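Local coordinates for UL18 protein (Human herpesvirus 5, PDB 3D2U) that engages the host inhibitory receptor LILRB1 as a viral MHC class I-like glycoprotein and so modulates natural killer cell activity, at residues A[219-224]-A[263-268]. The protein carries 4 engineered substitutions. Numbering follows the deposited sequence.
Engineered in segment 219-224: Gln220 (natural residue Asn).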
loop_
_atom_site.group_PDB
_atom_site.type_symbol
_atom_site.label_atom_id
_atom_site.label_comp_id
_atom_site.label_asym_id
_atom_site.label_seq_id
_atom_site.Cartn_x
_atom_site.Cartn_y
_atom_site.Cartn_z
ATOM N N ILE A 219 -0.888 16.249 -8.952
ATOM C CA ILE A 219 -0.607 17.431 -8.166
ATOM C C ILE A 219 0.871 17.448 -7.795
ATOM O O ILE A 219 1.526 16.419 -7.809
ATOM C CB ILE A 219 -1.489 17.389 -6.888
ATOM C CG1 ILE A 219 -1.430 18.706 -6.126
ATOM C CG2 ILE A 219 -1.048 16.211 -6.001
ATOM C CD1 ILE A 219 -2.536 18.819 -5.062
ATOM N N GLN A 220 1.397 18.626 -7.485
ATOM C CA GLN A 220 2.790 18.765 -7.084
ATOM C C GLN A 220 2.768 19.584 -5.797
ATOM O O GLN A 220 2.187 20.668 -5.735
ATOM C CB GLN A 220 3.627 19.457 -8.180
ATOM C CG GLN A 220 5.110 19.627 -7.822
ATOM C CD GLN A 220 5.970 20.132 -8.985
ATOM O OE1 GLN A 220 7.091 20.610 -8.782
ATOM N NE2 GLN A 220 5.449 20.019 -10.204
ATOM N N ILE A 221 3.377 19.015 -4.763
ATOM C CA ILE A 221 3.454 19.612 -3.440
ATOM C C ILE A 221 4.942 19.722 -3.127
ATOM O O ILE A 221 5.641 18.713 -3.056
ATOM C CB ILE A 221 2.776 18.701 -2.386
ATOM C CG1 ILE A 221 1.297 18.490 -2.729
ATOM C CG2 ILE A 221 2.949 19.296 -0.994
ATOM C CD1 ILE A 221 1.058 17.566 -3.907
ATOM N N THR A 222 5.421 20.945 -2.933
ATOM C CA THR A 222 6.838 21.182 -2.678
ATOM C C THR A 222 7.042 22.137 -1.499
ATOM O O THR A 222 6.230 23.025 -1.256
ATOM C CB THR A 222 7.488 21.799 -3.932
ATOM O OG1 THR A 222 7.007 21.109 -5.089
ATOM C CG2 THR A 222 8.995 21.682 -3.877
ATOM N N PHE A 223 8.119 21.944 -0.752
ATOM C CA PHE A 223 8.413 22.843 0.360
ATOM C C PHE A 223 9.449 23.792 -0.168
ATOM O O PHE A 223 10.396 23.370 -0.824
ATOM C CB PHE A 223 9.018 22.105 1.556
ATOM C CG PHE A 223 8.079 21.169 2.208
ATOM C CD1 PHE A 223 8.041 19.826 1.829
ATOM C CD2 PHE A 223 7.175 21.636 3.157
ATOM C CE1 PHE A 223 7.111 18.967 2.390
ATOM C CE2 PHE A 223 6.242 20.781 3.719
ATOM C CZ PHE A 223 6.208 19.443 3.335
ATOM N N ILE A 224 9.284 25.077 0.083
ATOM C CA ILE A 224 10.304 25.986 -0.389
ATOM C C ILE A 224 11.050 26.505 0.825
ATOM O O ILE A 224 10.476 27.116 1.733
ATOM C CB ILE A 224 9.748 27.168 -1.206
ATOM C CG1 ILE A 224 8.700 26.686 -2.220
ATOM C CG2 ILE A 224 10.906 27.827 -1.964
ATOM C CD1 ILE A 224 9.222 25.704 -3.241
ATOM N N TYR A 263 10.092 28.504 5.761
ATOM C CA TYR A 263 9.610 27.549 4.762
ATOM C C TYR A 263 8.193 27.907 4.366
ATOM O O TYR A 263 7.422 28.408 5.177
ATOM C CB TYR A 263 9.551 26.110 5.294
ATOM C CG TYR A 263 10.826 25.318 5.235
ATOM C CD1 TYR A 263 11.825 25.488 6.195
ATOM C CD2 TYR A 263 11.034 24.380 4.225
ATOM C CE1 TYR A 263 13.003 24.745 6.145
ATOM C CE2 TYR A 263 12.209 23.624 4.170
ATOM C CZ TYR A 263 13.187 23.819 5.135
ATOM O OH TYR A 263 14.352 23.094 5.072
ATOM N N THR A 264 7.856 27.619 3.115
ATOM C CA THR A 264 6.511 27.828 2.596
ATOM C C THR A 264 6.181 26.560 1.808
ATOM O O THR A 264 7.077 25.815 1.415
ATOM C CB THR A 264 6.421 29.023 1.623
ATOM O OG1 THR A 264 7.124 28.704 0.420
ATOM C CG2 THR A 264 7.007 30.283 2.244
ATOM N N CYS A 265 4.902 26.304 1.584
ATOM C CA CYS A 265 4.531 25.137 0.808
ATOM C C CYS A 265 3.911 25.594 -0.502
ATOM O O CYS A 265 2.981 26.390 -0.500
ATOM C CB CYS A 265 3.539 24.279 1.580
ATOM S SG CYS A 265 2.911 22.859 0.636
ATOM N N ARG A 266 4.442 25.097 -1.615
ATOM C CA ARG A 266 3.945 25.446 -2.941
ATOM C C ARG A 266 3.150 24.260 -3.479
ATOM O O ARG A 266 3.653 23.135 -3.505
ATOM C CB ARG A 266 5.124 25.775 -3.880
ATOM C CG ARG A 266 4.735 26.150 -5.321
ATOM C CD ARG A 266 5.962 26.573 -6.165
ATOM N NE ARG A 266 6.584 27.801 -5.663
ATOM C CZ ARG A 266 7.852 28.153 -5.885
ATOM N NH1 ARG A 266 8.659 27.376 -6.609
ATOM N NH2 ARG A 266 8.320 29.281 -5.366
ATOM N N VAL A 267 1.906 24.502 -3.885
ATOM C CA VAL A 267 1.071 23.428 -4.418
ATOM C C VAL A 267 0.551 23.802 -5.804
ATOM O O VAL A 267 -0.153 24.798 -5.970
ATOM C CB VAL A 267 -0.135 23.121 -3.488
ATOM C CG1 VAL A 267 -1.072 22.099 -4.155
ATOM C CG2 VAL A 267 0.362 22.580 -2.151
ATOM N N THR A 268 0.913 23.002 -6.798
ATOM C CA THR A 268 0.485 23.234 -8.174
ATOM C C THR A 268 -0.473 22.134 -8.588
ATOM O O THR A 268 -0.124 20.959 -8.550
ATOM C CB THR A 268 1.695 23.244 -9.144
ATOM O OG1 THR A 268 2.558 24.332 -8.800
ATOM C CG2 THR A 268 1.247 23.408 -10.600
#
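Antiparallel strand pairing joins 220-224 to 263-268, an outer strand and the central strand of the three-stranded sheet in the immunoglobulin domain. Three hydrogen-bonded pairs, Gln220 with Thr268, Thr222 with Arg266 and Ile224 with Thr264, each exchange two backbone bonds; Ile224 N to Thr264 O (2.7 Å) is nearly straight at 174°. Between them, Ile221 lies beside Val267 and Phe223 beside Cys265 as non-hydrogen-bonded pairs, with CA-H groups pointing at carbonyl oxygens of the partner strand, as Val267 CA does toward Gln220 O (3.3 Å). Side chains alternate between the two faces, as in the β-sandwich of a C1-set domain. Inward, Cys265 SG, placed anti to its own N (chi1 175°), forms the intersheet disulfide with Cys209; it also touches Ile221 CG2 at 3.9 Å and lies, more distantly, above the Phe223 ring, 5.4 Å from the centroid. Ile219 CD1 meets Val267 CG1 at 3.7 Å on this same side. On the outer face, the engineered Gln220 stands beside Thr268, while Ile224 CD1 sits over the centre of the Arg266 guanidinium, 3.8 Å above its plane. A bend at chi3 (-65°) brings one face of that group against the methyl, an orientation consistent with the salt bridge from Arg266 NE to Glu275 OE1 on adjoining strand 273-279.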